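PDB 3QTM: negative regulator of ofd1, which inhibits ofd1 directly, stabilises the N-terminal transcription factor domain of sre1 for hypoxic gene expression, and is required for correct translation termination. Local coordinates for residues A[40-45]-A[81-86]; A[317-322]-A[338-343]; A[117-122]-A[172-177]; A[53-58]-A[63-68]; A[192-195]-A[201-204]. All coordinates share one frame; numbering follows the deposited sequence.

How the interactions relate
Within the all-helical tetratricopeptide-repeat-type chain, interaction 1 joins helix 38-58 to the end of helix 67-82 and so closes the first long loop. Interaction 4 lies wholly within that loop: it spans the turn between the same two helices at their other ends, with the centres about 23 Å apart. Interaction 3 follows in series, linking the start of helix 119-142 to the loop after helix 151-170; it touches interaction 4 where Asn117, Glu118 and Arg120 pack on Lys67 and Asp68. Interaction 5 closes a short loop after helix 188-197. Interaction 2, far along the chain, packs helix 335-343 against helix 309-328. None of the loops cross.

Interaction 1: A[40-45]-A[81-86]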
# COMPACT_ATOMS: atom_id res chain seq x y z
N ALA A 40 23.38 -1.31 5.82
CA ALA A 40 23.67 -0.05 5.14
C ALA A 40 22.47 0.90 5.25
O ALA A 40 22.64 2.08 5.54
CB ALA A 40 24.01 -0.28 3.69
N SER A 41 21.28 0.36 5.01
CA SER A 41 20.06 1.17 5.08
C SER A 41 19.94 1.80 6.45
O SER A 41 19.66 3.00 6.58
CB SER A 41 18.81 0.33 4.75
OG SER A 41 17.65 1.15 4.61
N VAL A 42 20.21 1.00 7.48
CA VAL A 42 20.10 1.45 8.86
C VAL A 42 21.08 2.60 9.13
O VAL A 42 20.72 3.59 9.75
CB VAL A 42 20.31 0.30 9.85
CG1 VAL A 42 20.62 0.84 11.25
CG2 VAL A 42 19.10 -0.63 9.87
N SER A 43 22.31 2.45 8.67
CA SER A 43 23.30 3.53 8.76
C SER A 43 22.80 4.81 8.12
O SER A 43 22.90 5.90 8.69
CB SER A 43 24.62 3.13 8.09
OG SER A 43 25.21 2.02 8.75
N LEU A 44 22.25 4.70 6.92
CA LEU A 44 21.75 5.88 6.22
C LEU A 44 20.57 6.55 6.93
O LEU A 44 20.44 7.77 6.93
CB LEU A 44 21.38 5.55 4.77
CG LEU A 44 22.61 5.15 3.93
CD1 LEU A 44 22.24 4.51 2.59
CD2 LEU A 44 23.49 6.37 3.70
N VAL A 45 19.70 5.73 7.54
CA VAL A 45 18.53 6.24 8.24
C VAL A 45 18.94 7.02 9.49
O VAL A 45 18.49 8.14 9.71
CB VAL A 45 17.56 5.09 8.62
CG1 VAL A 45 16.63 5.50 9.72
CG2 VAL A 45 16.80 4.64 7.39
N SER A 81 11.72 2.23 12.78
CA SER A 81 10.71 1.27 13.23
C SER A 81 10.59 0.07 12.28
O SER A 81 10.48 -1.05 12.73
CB SER A 81 9.33 1.94 13.46
OG SER A 81 8.69 2.27 12.24
N GLU A 82 10.64 0.31 10.98
CA GLU A 82 10.52 -0.77 9.99
C GLU A 82 11.69 -1.75 10.11
O GLU A 82 11.53 -2.95 9.94
CB GLU A 82 10.49 -0.19 8.58
CG GLU A 82 10.43 -1.25 7.47
CD GLU A 82 10.43 -0.63 6.07
OE1 GLU A 82 10.63 0.60 5.97
OE2 GLU A 82 10.24 -1.36 5.08
N LEU A 83 12.86 -1.23 10.40
CA LEU A 83 14.07 -2.03 10.42
C LEU A 83 14.54 -2.23 11.84
O LEU A 83 15.73 -2.48 12.08
CB LEU A 83 15.14 -1.30 9.62
CG LEU A 83 14.68 -0.94 8.21
CD1 LEU A 83 15.74 -0.14 7.45
CD2 LEU A 83 14.30 -2.21 7.47
N PHE A 84 13.61 -2.09 12.79
CA PHE A 84 13.96 -2.06 14.21
C PHE A 84 14.73 -3.29 14.70
O PHE A 84 15.52 -3.21 15.64
CB PHE A 84 12.72 -1.85 15.07
CG PHE A 84 13.04 -1.46 16.49
CD1 PHE A 84 13.56 -0.20 16.78
CD2 PHE A 84 12.86 -2.35 17.53
CE1 PHE A 84 13.87 0.16 18.07
CE2 PHE A 84 13.17 -1.99 18.84
CZ PHE A 84 13.67 -0.73 19.11
N GLU A 85 14.48 -4.43 14.07
CA GLU A 85 15.09 -5.67 14.50
C GLU A 85 16.61 -5.59 14.42
O GLU A 85 17.32 -6.11 15.27
CB GLU A 85 14.56 -6.83 13.65
CG GLU A 85 15.27 -8.15 13.89
CD GLU A 85 14.91 -9.20 12.84
OE1 GLU A 85 15.02 -8.90 11.63
OE2 GLU A 85 14.52 -10.33 13.24
N ILE A 86 17.11 -4.90 13.40
CA ILE A 86 18.54 -4.66 13.24
C ILE A 86 18.97 -3.36 13.90
O ILE A 86 20.01 -3.30 14.56
CB ILE A 86 18.94 -4.61 11.75
CG1 ILE A 86 18.66 -5.96 11.09
CG2 ILE A 86 20.43 -4.26 11.59
CD1 ILE A 86 19.30 -7.12 11.83
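Val42 on helix 38-58 turns CG2 to the side of its backbone N, with CG1 anti to that nitrogen (chi1 163°), and Leu83 holds CG anti to its own carbonyl carbon (chi1 -54°); these rotations bring the two side chains alongside, pointing in opposite directions. Val42 CG2 rests 4.0 Å from Leu83 CB and only slightly farther from Leu83 CD1, lying along the leucine from its base to one of its methyls. The same CD1 comes to lie 3.7 Å from Ser41 OG. With a methyl carbon as the partner this is a van der Waals contact; the hydroxyl has its polar partner in the carbonyl oxygen of Ser29 on helix 15-34. The contact belongs to the packing of two consecutive helices that run in roughly opposite directions in this tetratricopeptide-repeat fold, and is made where helix 67-82 ends: Leu83 leaves the helical conformation there and at once takes the N-cap position of the short helix 84-87. The kink places Ile86 one turn on, where its CG2 approaches Val42 CG2 at 4.2 Å while the end of the side chain leads away; Ile86 also touches Ile38 and Asp39 of the same helix 38-58. Val45, one turn along from Ser41, packs on Ala79 and Val80 of helix 67-82.

Interaction 2: A[317-322]-A[338-343]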
# COMPACT_ATOMS: atom_id res chain seq x y z
N LYS A 317 -15.20 -21.11 -21.18
CA LYS A 317 -14.28 -21.39 -22.27
C LYS A 317 -12.98 -20.62 -22.08
O LYS A 317 -11.89 -21.17 -22.23
CB LYS A 317 -14.88 -21.04 -23.64
CG LYS A 317 -14.12 -21.71 -24.79
CD LYS A 317 -14.42 -21.13 -26.17
CE LYS A 317 -13.52 -21.79 -27.23
NZ LYS A 317 -13.42 -21.07 -28.54
N GLU A 318 -13.09 -19.33 -21.75
CA GLU A 318 -11.91 -18.50 -21.51
C GLU A 318 -11.03 -19.06 -20.38
O GLU A 318 -9.81 -19.11 -20.51
CB GLU A 318 -12.30 -17.05 -21.22
CG GLU A 318 -12.83 -16.31 -22.45
CD GLU A 318 -13.13 -14.84 -22.18
OE1 GLU A 318 -13.91 -14.55 -21.25
OE2 GLU A 318 -12.58 -13.98 -22.90
N ALA A 319 -11.64 -19.51 -19.29
CA ALA A 319 -10.88 -20.12 -18.20
C ALA A 319 -10.16 -21.39 -18.66
O ALA A 319 -8.99 -21.61 -18.34
CB ALA A 319 -11.79 -20.41 -17.02
N CYS A 320 -10.87 -22.22 -19.42
CA CYS A 320 -10.31 -23.48 -19.89
C CYS A 320 -9.12 -23.27 -20.82
O CYS A 320 -8.09 -23.96 -20.70
CB CYS A 320 -11.38 -24.29 -20.61
SG CYS A 320 -10.86 -25.97 -20.93
N ASN A 321 -9.27 -22.34 -21.75
CA ASN A 321 -8.19 -22.01 -22.67
C ASN A 321 -6.96 -21.51 -21.90
O ASN A 321 -5.83 -21.88 -22.22
CB ASN A 321 -8.63 -20.93 -23.66
CG ASN A 321 -9.58 -21.45 -24.72
OD1 ASN A 321 -9.75 -22.66 -24.88
ND2 ASN A 321 -10.21 -20.54 -25.45
N ALA A 322 -7.20 -20.66 -20.91
CA ALA A 322 -6.13 -20.09 -20.11
C ALA A 322 -5.36 -21.20 -19.42
O ALA A 322 -4.14 -21.27 -19.51
CB ALA A 322 -6.69 -19.10 -19.10
N VAL A 338 -6.78 -29.22 -12.95
CA VAL A 338 -6.76 -30.42 -13.77
C VAL A 338 -8.17 -30.94 -14.02
O VAL A 338 -8.54 -31.22 -15.16
CB VAL A 338 -5.92 -31.54 -13.13
CG1 VAL A 338 -6.13 -32.84 -13.88
CG2 VAL A 338 -4.45 -31.15 -13.13
N GLU A 339 -8.97 -31.05 -12.96
CA GLU A 339 -10.33 -31.57 -13.08
C GLU A 339 -11.26 -30.59 -13.79
O GLU A 339 -12.18 -31.01 -14.49
CB GLU A 339 -10.90 -31.95 -11.71
CG GLU A 339 -11.16 -30.78 -10.78
CD GLU A 339 -11.41 -31.22 -9.35
OE1 GLU A 339 -11.96 -32.33 -9.15
OE2 GLU A 339 -11.05 -30.47 -8.42
N PHE A 340 -11.03 -29.29 -13.61
CA PHE A 340 -11.85 -28.29 -14.27
C PHE A 340 -11.81 -28.46 -15.78
O PHE A 340 -12.82 -28.29 -16.46
CB PHE A 340 -11.44 -26.87 -13.91
CG PHE A 340 -12.15 -25.82 -14.71
CD1 PHE A 340 -11.63 -25.38 -15.92
CD2 PHE A 340 -13.35 -25.29 -14.27
CE1 PHE A 340 -12.30 -24.42 -16.68
CE2 PHE A 340 -14.02 -24.32 -15.02
CZ PHE A 340 -13.49 -23.89 -16.22
N VAL A 341 -10.63 -28.77 -16.31
CA VAL A 341 -10.48 -28.90 -17.76
C VAL A 341 -10.95 -30.26 -18.27
O VAL A 341 -11.39 -30.39 -19.41
CB VAL A 341 -9.04 -28.63 -18.23
CG1 VAL A 341 -8.54 -27.30 -17.69
CG2 VAL A 341 -8.11 -29.77 -17.81
N GLU A 342 -10.86 -31.28 -17.41
CA GLU A 342 -11.42 -32.59 -17.73
C GLU A 342 -12.94 -32.48 -17.78
O GLU A 342 -13.58 -32.82 -18.78
CB GLU A 342 -11.00 -33.65 -16.70
CG GLU A 342 -9.49 -33.74 -16.42
CD GLU A 342 -8.69 -34.33 -17.58
OE1 GLU A 342 -7.78 -35.15 -17.31
OE2 GLU A 342 -8.95 -33.97 -18.75
N ALA A 343 -13.52 -31.99 -16.69
CA ALA A 343 -14.97 -31.84 -16.58
C ALA A 343 -15.55 -30.95 -17.68
O ALA A 343 -16.74 -31.04 -17.97
CB ALA A 343 -15.35 -31.31 -15.19
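Phe340 reaches from helix 335-343 onto the shoulder formed by Ala319 and Cys320 of helix 309-328, in the helix-on-helix packing of a tetratricopeptide-repeat-like domain close to the end of the chain. The local axes approach to 9.9 Å and cross at -123°. The bump is the phenylalanine ring. With CG anti to the backbone N (chi1 173°), it stands out from its helix and drives its CE1-CZ end into the shallow hollow beside the Ala319 methyl. Ala319 CB lies 4.0 Å from Phe340 CZ and meets the ring obliquely, whereas the Cys320 backbone comes to the ring edge, its CA in the ring plane and its N 3.8 Å from Phe340 CE1. Cys320 CB adds a further contact at that same corner of the ring. Leu316 and Ile323 of helix 309-328 and Met300 of helix 292-305 also touch the phenylalanine. A second, smaller bump, Val341, settles against Cys320 and Ile323, about one turn apart on helix 309-328. The closest CA pair, at 5.8 Å, is Cys320 with Val341, and their side chains meet where Cys320 SG packs 4.2 Å from Val341 CG1.

Interaction 3: A[117-122]-A[172-177]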
# COMPACT_ATOMS: atom_id res chain seq x y z
N ASN A 117 5.08 23.30 0.36
CA ASN A 117 4.29 22.20 -0.21
C ASN A 117 4.10 21.04 0.78
O ASN A 117 5.05 20.63 1.47
CB ASN A 117 4.95 21.70 -1.51
CG ASN A 117 4.09 20.68 -2.23
OD1 ASN A 117 4.07 19.49 -1.88
ND2 ASN A 117 3.38 21.13 -3.24
N GLU A 118 2.89 20.49 0.82
CA GLU A 118 2.48 19.56 1.87
C GLU A 118 2.40 18.07 1.46
O GLU A 118 2.12 17.21 2.29
CB GLU A 118 1.12 20.00 2.44
CG GLU A 118 0.00 19.97 1.42
CD GLU A 118 -1.23 20.76 1.87
OE1 GLU A 118 -1.13 21.60 2.80
OE2 GLU A 118 -2.31 20.55 1.27
N SER A 119 2.64 17.78 0.18
CA SER A 119 2.51 16.42 -0.33
C SER A 119 3.37 15.39 0.41
O SER A 119 2.87 14.36 0.85
CB SER A 119 2.85 16.40 -1.83
OG SER A 119 1.89 17.15 -2.55
N ARG A 120 4.66 15.69 0.56
CA ARG A 120 5.56 14.75 1.22
C ARG A 120 5.18 14.59 2.69
O ARG A 120 5.29 13.51 3.24
CB ARG A 120 7.03 15.17 1.05
CG ARG A 120 7.58 14.93 -0.35
CD ARG A 120 8.92 15.63 -0.59
NE ARG A 120 9.28 15.55 -2.00
CZ ARG A 120 10.13 14.67 -2.52
NH1 ARG A 120 10.77 13.80 -1.73
NH2 ARG A 120 10.36 14.66 -3.82
N LEU A 121 4.71 15.67 3.31
CA LEU A 121 4.32 15.61 4.70
C LEU A 121 3.07 14.75 4.85
O LEU A 121 2.98 13.93 5.78
CB LEU A 121 4.07 17.01 5.28
CG LEU A 121 3.92 17.00 6.81
CD1 LEU A 121 5.29 16.68 7.48
CD2 LEU A 121 3.32 18.29 7.36
N PHE A 122 2.12 14.93 3.94
CA PHE A 122 0.87 14.18 3.99
C PHE A 122 1.15 12.70 3.84
O PHE A 122 0.53 11.87 4.52
CB PHE A 122 -0.11 14.66 2.91
CG PHE A 122 -0.86 15.93 3.28
CD1 PHE A 122 -0.43 16.71 4.35
CD2 PHE A 122 -1.95 16.35 2.54
CE1 PHE A 122 -1.10 17.88 4.69
CE2 PHE A 122 -2.63 17.52 2.87
CZ PHE A 122 -2.21 18.28 3.95
N ASP A 172 -6.47 14.33 -8.58
CA ASP A 172 -5.73 14.60 -9.81
C ASP A 172 -4.97 15.91 -9.70
O ASP A 172 -3.88 16.04 -10.26
CB ASP A 172 -6.67 14.64 -11.01
CG ASP A 172 -7.37 13.33 -11.24
OD1 ASP A 172 -7.18 12.39 -10.43
OD2 ASP A 172 -8.13 13.22 -12.23
N SER A 173 -5.53 16.87 -8.98
CA SER A 173 -4.83 18.14 -8.74
C SER A 173 -3.47 17.95 -8.06
O SER A 173 -2.57 18.77 -8.22
CB SER A 173 -5.70 19.08 -7.91
OG SER A 173 -5.64 18.74 -6.53
N THR A 174 -3.31 16.87 -7.30
CA THR A 174 -2.01 16.58 -6.70
C THR A 174 -1.11 15.93 -7.74
O THR A 174 -1.34 14.80 -8.16
CB THR A 174 -2.13 15.66 -5.47
OG1 THR A 174 -2.95 16.29 -4.48
CG2 THR A 174 -0.76 15.41 -4.88
N GLU A 175 -0.08 16.66 -8.17
CA GLU A 175 0.79 16.14 -9.22
C GLU A 175 1.80 15.15 -8.67
O GLU A 175 2.08 15.14 -7.47
CB GLU A 175 1.48 17.28 -9.99
CG GLU A 175 2.40 18.16 -9.16
CD GLU A 175 3.08 19.23 -10.01
OE1 GLU A 175 2.50 19.62 -11.05
OE2 GLU A 175 4.18 19.69 -9.63
N TYR A 176 2.32 14.29 -9.53
CA TYR A 176 3.28 13.29 -9.09
C TYR A 176 4.48 13.94 -8.42
O TYR A 176 4.96 14.97 -8.87
CB TYR A 176 3.76 12.44 -10.26
CG TYR A 176 4.81 11.45 -9.81
CD1 TYR A 176 4.45 10.32 -9.10
CD2 TYR A 176 6.16 11.67 -10.08
CE1 TYR A 176 5.39 9.41 -8.67
CE2 TYR A 176 7.13 10.76 -9.64
CZ TYR A 176 6.73 9.63 -8.94
OH TYR A 176 7.66 8.72 -8.50
N PHE A 177 4.93 13.33 -7.33
CA PHE A 177 6.15 13.74 -6.63
C PHE A 177 6.92 12.47 -6.28
O PHE A 177 6.32 11.41 -6.03
CB PHE A 177 5.84 14.59 -5.39
CG PHE A 177 4.96 13.89 -4.36
CD1 PHE A 177 5.51 13.34 -3.22
CD2 PHE A 177 3.59 13.80 -4.54
CE1 PHE A 177 4.71 12.69 -2.27
CE2 PHE A 177 2.78 13.16 -3.60
CZ PHE A 177 3.35 12.61 -2.47
O HOH W 1 2.96 17.31 -5.53
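A surface contact of CH-pi and apolar character joins the first turn of helix 119-142 to the irregular loop between helices 151-170 and 188-197, within the helical N-terminal part of the protein. Ser119 and Phe177 carry it. The Ser119 CB lies over the centre of one face of the Phe177 ring, 3.8 Å from the centroid and 13° off the ring normal, so one of its two hydrogens is directed at the pi cloud. The ring can lie beneath the helix start because Phe177 CG sits between the backbone N and the carbonyl carbon (chi1 59°). From another direction Arg120 CG approaches Phe177 CD1 obliquely at 3.9 Å; the extended arginine then runs past the ring to a salt bridge with Asp178 and a cation-pi contact with Trp23. Ser119 OG points to the Thr174 side, 3.9 Å from the methyl carbon Thr174 CG2, while Thr174 OG1 is bonded to the Pro168 carbonyl. A water bridges the two segments, 3.2 Å from Ser119 OG and donating to Glu175 O at 3.0 Å. The helix start is itself capped, as Ser119 N donates to Asn117 OD1 from above the carbonyl plane. Between the two segments the contact thus rests on one ring face, aliphatic carbons and a bridging water, and the salt bridge just beyond adds a charged tie between helix and loop, the arginine charge probably offset in part by Asp178.

Interaction 4: A[53-58]-A[63-68]. With SO4 (sulfate ion), chain C.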
# COMPACT_ATOMS: atom_id res chain seq x y z
N ASP A 53 18.90 16.71 12.89
CA ASP A 53 19.19 17.35 14.17
C ASP A 53 20.18 18.50 13.98
O ASP A 53 20.05 19.56 14.60
CB ASP A 53 19.75 16.34 15.19
CG ASP A 53 18.67 15.44 15.78
OD1 ASP A 53 17.47 15.80 15.68
OD2 ASP A 53 19.01 14.37 16.34
N ARG A 54 21.16 18.29 13.11
CA ARG A 54 22.16 19.33 12.85
C ARG A 54 21.48 20.54 12.22
O ARG A 54 21.78 21.68 12.56
CB ARG A 54 23.28 18.81 11.94
CG ARG A 54 24.49 19.77 11.85
CD ARG A 54 25.63 19.19 11.00
NE ARG A 54 25.91 17.80 11.35
CZ ARG A 54 26.80 17.41 12.26
NH1 ARG A 54 27.52 18.31 12.92
NH2 ARG A 54 26.97 16.12 12.52
N ILE A 55 20.55 20.28 11.30
CA ILE A 55 19.83 21.37 10.65
C ILE A 55 19.02 22.15 11.68
O ILE A 55 18.98 23.38 11.65
CB ILE A 55 18.95 20.86 9.51
CG1 ILE A 55 19.83 20.38 8.35
CG2 ILE A 55 18.00 21.95 9.04
CD1 ILE A 55 19.07 19.65 7.26
N LEU A 56 18.38 21.45 12.62
CA LEU A 56 17.64 22.13 13.68
C LEU A 56 18.55 22.99 14.56
O LEU A 56 18.14 24.05 15.00
CB LEU A 56 16.85 21.13 14.53
CG LEU A 56 15.57 20.64 13.85
CD1 LEU A 56 15.09 19.30 14.43
CD2 LEU A 56 14.49 21.71 13.97
N ARG A 57 19.77 22.53 14.80
CA ARG A 57 20.71 23.27 15.63
C ARG A 57 21.22 24.54 14.96
O ARG A 57 21.45 25.54 15.62
CB ARG A 57 21.92 22.40 15.99
CG ARG A 57 21.65 21.37 17.07
CD ARG A 57 22.96 20.86 17.68
NE ARG A 57 23.83 20.25 16.68
CZ ARG A 57 23.74 18.99 16.28
NH1 ARG A 57 22.82 18.18 16.79
NH2 ARG A 57 24.58 18.53 15.36
N ASN A 58 21.38 24.50 13.64
CA ASN A 58 22.05 25.58 12.92
C ASN A 58 21.15 26.57 12.19
O ASN A 58 21.62 27.59 11.72
CB ASN A 58 23.03 24.99 11.91
CG ASN A 58 24.13 24.16 12.57
OD1 ASN A 58 24.62 23.21 11.98
ND2 ASN A 58 24.51 24.53 13.78
N SER A 63 11.07 27.75 12.91
CA SER A 63 9.69 27.86 12.47
C SER A 63 9.60 28.07 10.96
O SER A 63 8.51 27.96 10.39
CB SER A 63 8.97 29.00 13.21
OG SER A 63 9.36 30.27 12.72
N THR A 64 10.72 28.37 10.29
CA THR A 64 10.64 28.53 8.84
C THR A 64 11.17 27.32 8.07
O THR A 64 11.20 27.33 6.85
CB THR A 64 11.31 29.83 8.33
OG1 THR A 64 12.68 29.85 8.71
CG2 THR A 64 10.60 31.04 8.92
N LEU A 65 11.58 26.28 8.78
CA LEU A 65 11.87 25.02 8.10
C LEU A 65 10.59 24.56 7.41
O LEU A 65 9.51 24.65 7.97
CB LEU A 65 12.39 23.97 9.07
CG LEU A 65 13.80 24.23 9.61
CD1 LEU A 65 14.12 23.30 10.80
CD2 LEU A 65 14.86 24.10 8.50
N PRO A 66 10.70 24.09 6.16
CA PRO A 66 9.50 23.70 5.42
C PRO A 66 8.94 22.37 5.86
O PRO A 66 9.62 21.54 6.50
CB PRO A 66 9.99 23.56 3.98
CG PRO A 66 11.45 23.50 4.03
CD PRO A 66 11.93 23.78 5.43
N LYS A 67 7.70 22.15 5.46
CA LYS A 67 7.05 20.87 5.66
C LYS A 67 7.93 19.70 5.18
O LYS A 67 7.93 18.64 5.80
CB LYS A 67 5.71 20.84 4.95
CG LYS A 67 4.68 21.84 5.51
CD LYS A 67 3.28 21.49 5.00
CE LYS A 67 2.22 22.44 5.54
NZ LYS A 67 2.43 23.81 5.02
N ASP A 68 8.64 19.90 4.07
CA ASP A 68 9.51 18.85 3.51
C ASP A 68 10.63 18.44 4.45
O ASP A 68 11.08 17.31 4.41
CB ASP A 68 10.12 19.29 2.17
CG ASP A 68 9.13 19.22 1.02
OD1 ASP A 68 8.02 18.69 1.22
OD2 ASP A 68 9.48 19.70 -0.09
S SO4 C . 27.28 21.10 14.61
O1 SO4 C . 26.05 21.81 15.01
O2 SO4 C . 27.32 20.93 13.16
O3 SO4 C . 28.45 21.89 15.01
O4 SO4 C . 27.34 19.80 15.27
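Arg54 NH1 donates to sulfate O2 at 2.6 Å, the shortest polar bond at this turn, on the side of helix 38-58 facing away from Leu65. Arg57 adds two bonds to the same anion, NE to O1 at 3.2 Å in a nearly straight line (168°) and NH2 to O4 at 3.0 Å, while Asn58 ND2 gives a weak one to O1. Both arginine chains bend at chi3, and each guanidinium meets the sulfate with its edge. The ion probably comes from the crystallisation liquor; its negative charge would offset the two arginines gathered round it. Across the helix the contact with segment 63-68 is wholly apolar. Leu65 forks between two neighbours: its CD2 touches Ile55 CG2 at 3.8 Å, and its CD1 touches Leu56 CD2 at 3.6 Å. Leu56 starts out to one side and bends its end back to the leucine, and both pairs cross obliquely. The leucine thereby closes the connection between two consecutive antiparallel helices of this repeat-type fold. Pro66 follows as the N-cap of helix 67-82, whose Phe69 packs on Ile55 and Leu56, while helix 15-34 flanks Ile55 through Asn18 and Leu65 through Glu15.

Interaction 5: A[192-195]-A[201-204]; sequences SSYL and QFSE
The backbone leaves helix 188-197, turns within a few residues and returns with Phe202 in an extended conformation (phi/psi -104/151°), its CA 8.2 Å from that of Leu195. This is a short connection between two consecutive helices in an all-helical, tetratricopeptide-repeat-type fold. Ser203, directly afterwards, is the N-cap of helix 204-209, its OG bonded to Phe206 N. The space between the two backbone stretches is bridged by side chains, with Phe202 pointing back at the helix it has just left. Its ring reaches Tyr194 and Leu195, two consecutive helical residues that meet it with their far ends, the tyrosine through CE2 and the leucine through CD2. Tyr194 has CG anti to the backbone N (chi1 -178°), which carries its ring out to the end of the phenylalanine. There the two side chains cross at about a right angle, and Tyr194 CE2 lies at the Phe202 edge, near that ring's plane. Leu195 also crosses the phenylalanine at about a right angle, but its methyl meets the ring obliquely. Around this apolar group, Tyr194 packs on Thr152, Val155 and Ile159 of helix 151-170, and Leu207 of helix 204-209 touches both Leu195 and Phe202. The closest approach between the segments is Tyr194 CE2 to Phe202 CZ at 3.8 Å, while Leu195 CD2 stands 4.1 Å from the adjoining ring atom, Phe202 CE2.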
# COMPACT_ATOMS: atom_id res chain seq x y z
N SER A 192 -6.00 -1.70 3.44
CA SER A 192 -6.85 -2.59 2.66
C SER A 192 -7.28 -3.77 3.51
O SER A 192 -8.44 -4.21 3.47
CB SER A 192 -6.11 -3.11 1.42
OG SER A 192 -5.75 -2.06 0.55
N SER A 193 -6.33 -4.29 4.28
CA SER A 193 -6.58 -5.44 5.12
C SER A 193 -7.60 -5.07 6.19
O SER A 193 -8.51 -5.85 6.50
CB SER A 193 -5.27 -5.91 5.75
OG SER A 193 -5.52 -6.82 6.81
N TYR A 194 -7.47 -3.86 6.73
CA TYR A 194 -8.39 -3.41 7.76
C TYR A 194 -9.82 -3.31 7.24
O TYR A 194 -10.76 -3.74 7.91
CB TYR A 194 -7.97 -2.07 8.33
CG TYR A 194 -8.88 -1.60 9.43
CD1 TYR A 194 -8.89 -2.26 10.66
CD2 TYR A 194 -9.73 -0.53 9.25
CE1 TYR A 194 -9.70 -1.85 11.67
CE2 TYR A 194 -10.56 -0.11 10.27
CZ TYR A 194 -10.54 -0.78 11.48
OH TYR A 194 -11.37 -0.38 12.51
N LEU A 195 -9.98 -2.71 6.07
CA LEU A 195 -11.30 -2.53 5.48
C LEU A 195 -11.92 -3.88 5.10
O LEU A 195 -13.14 -4.01 5.02
CB LEU A 195 -11.22 -1.64 4.25
CG LEU A 195 -10.70 -0.23 4.50
CD1 LEU A 195 -10.66 0.55 3.20
CD2 LEU A 195 -11.57 0.46 5.51
N GLN A 201 -18.49 -2.91 9.42
CA GLN A 201 -18.91 -1.72 10.16
C GLN A 201 -19.07 -0.48 9.28
O GLN A 201 -19.62 0.53 9.71
CB GLN A 201 -17.93 -1.44 11.30
CG GLN A 201 -17.39 -2.72 11.94
CD GLN A 201 -17.06 -2.54 13.42
OE1 GLN A 201 -16.77 -1.43 13.87
NE2 GLN A 201 -17.10 -3.63 14.17
N PHE A 202 -18.58 -0.56 8.04
CA PHE A 202 -18.64 0.60 7.16
C PHE A 202 -19.73 0.47 6.13
O PHE A 202 -20.09 -0.63 5.71
CB PHE A 202 -17.29 0.81 6.47
CG PHE A 202 -16.13 0.94 7.41
CD1 PHE A 202 -15.86 2.15 8.05
CD2 PHE A 202 -15.30 -0.14 7.66
CE1 PHE A 202 -14.79 2.27 8.91
CE2 PHE A 202 -14.23 -0.03 8.53
CZ PHE A 202 -13.97 1.18 9.16
N SER A 203 -20.25 1.61 5.70
CA SER A 203 -21.23 1.62 4.63
C SER A 203 -20.54 1.31 3.31
O SER A 203 -19.32 1.44 3.17
CB SER A 203 -21.91 2.99 4.54
OG SER A 203 -20.97 4.01 4.25
N GLU A 204 -21.33 0.91 2.33
CA GLU A 204 -20.80 0.63 1.02
C GLU A 204 -20.17 1.90 0.43
O GLU A 204 -19.14 1.84 -0.23
CB GLU A 204 -21.90 0.11 0.11
CG GLU A 204 -21.48 -0.06 -1.34
CD GLU A 204 -22.64 -0.46 -2.22
OE1 GLU A 204 -23.80 -0.23 -1.82
OE2 GLU A 204 -22.39 -1.01 -3.32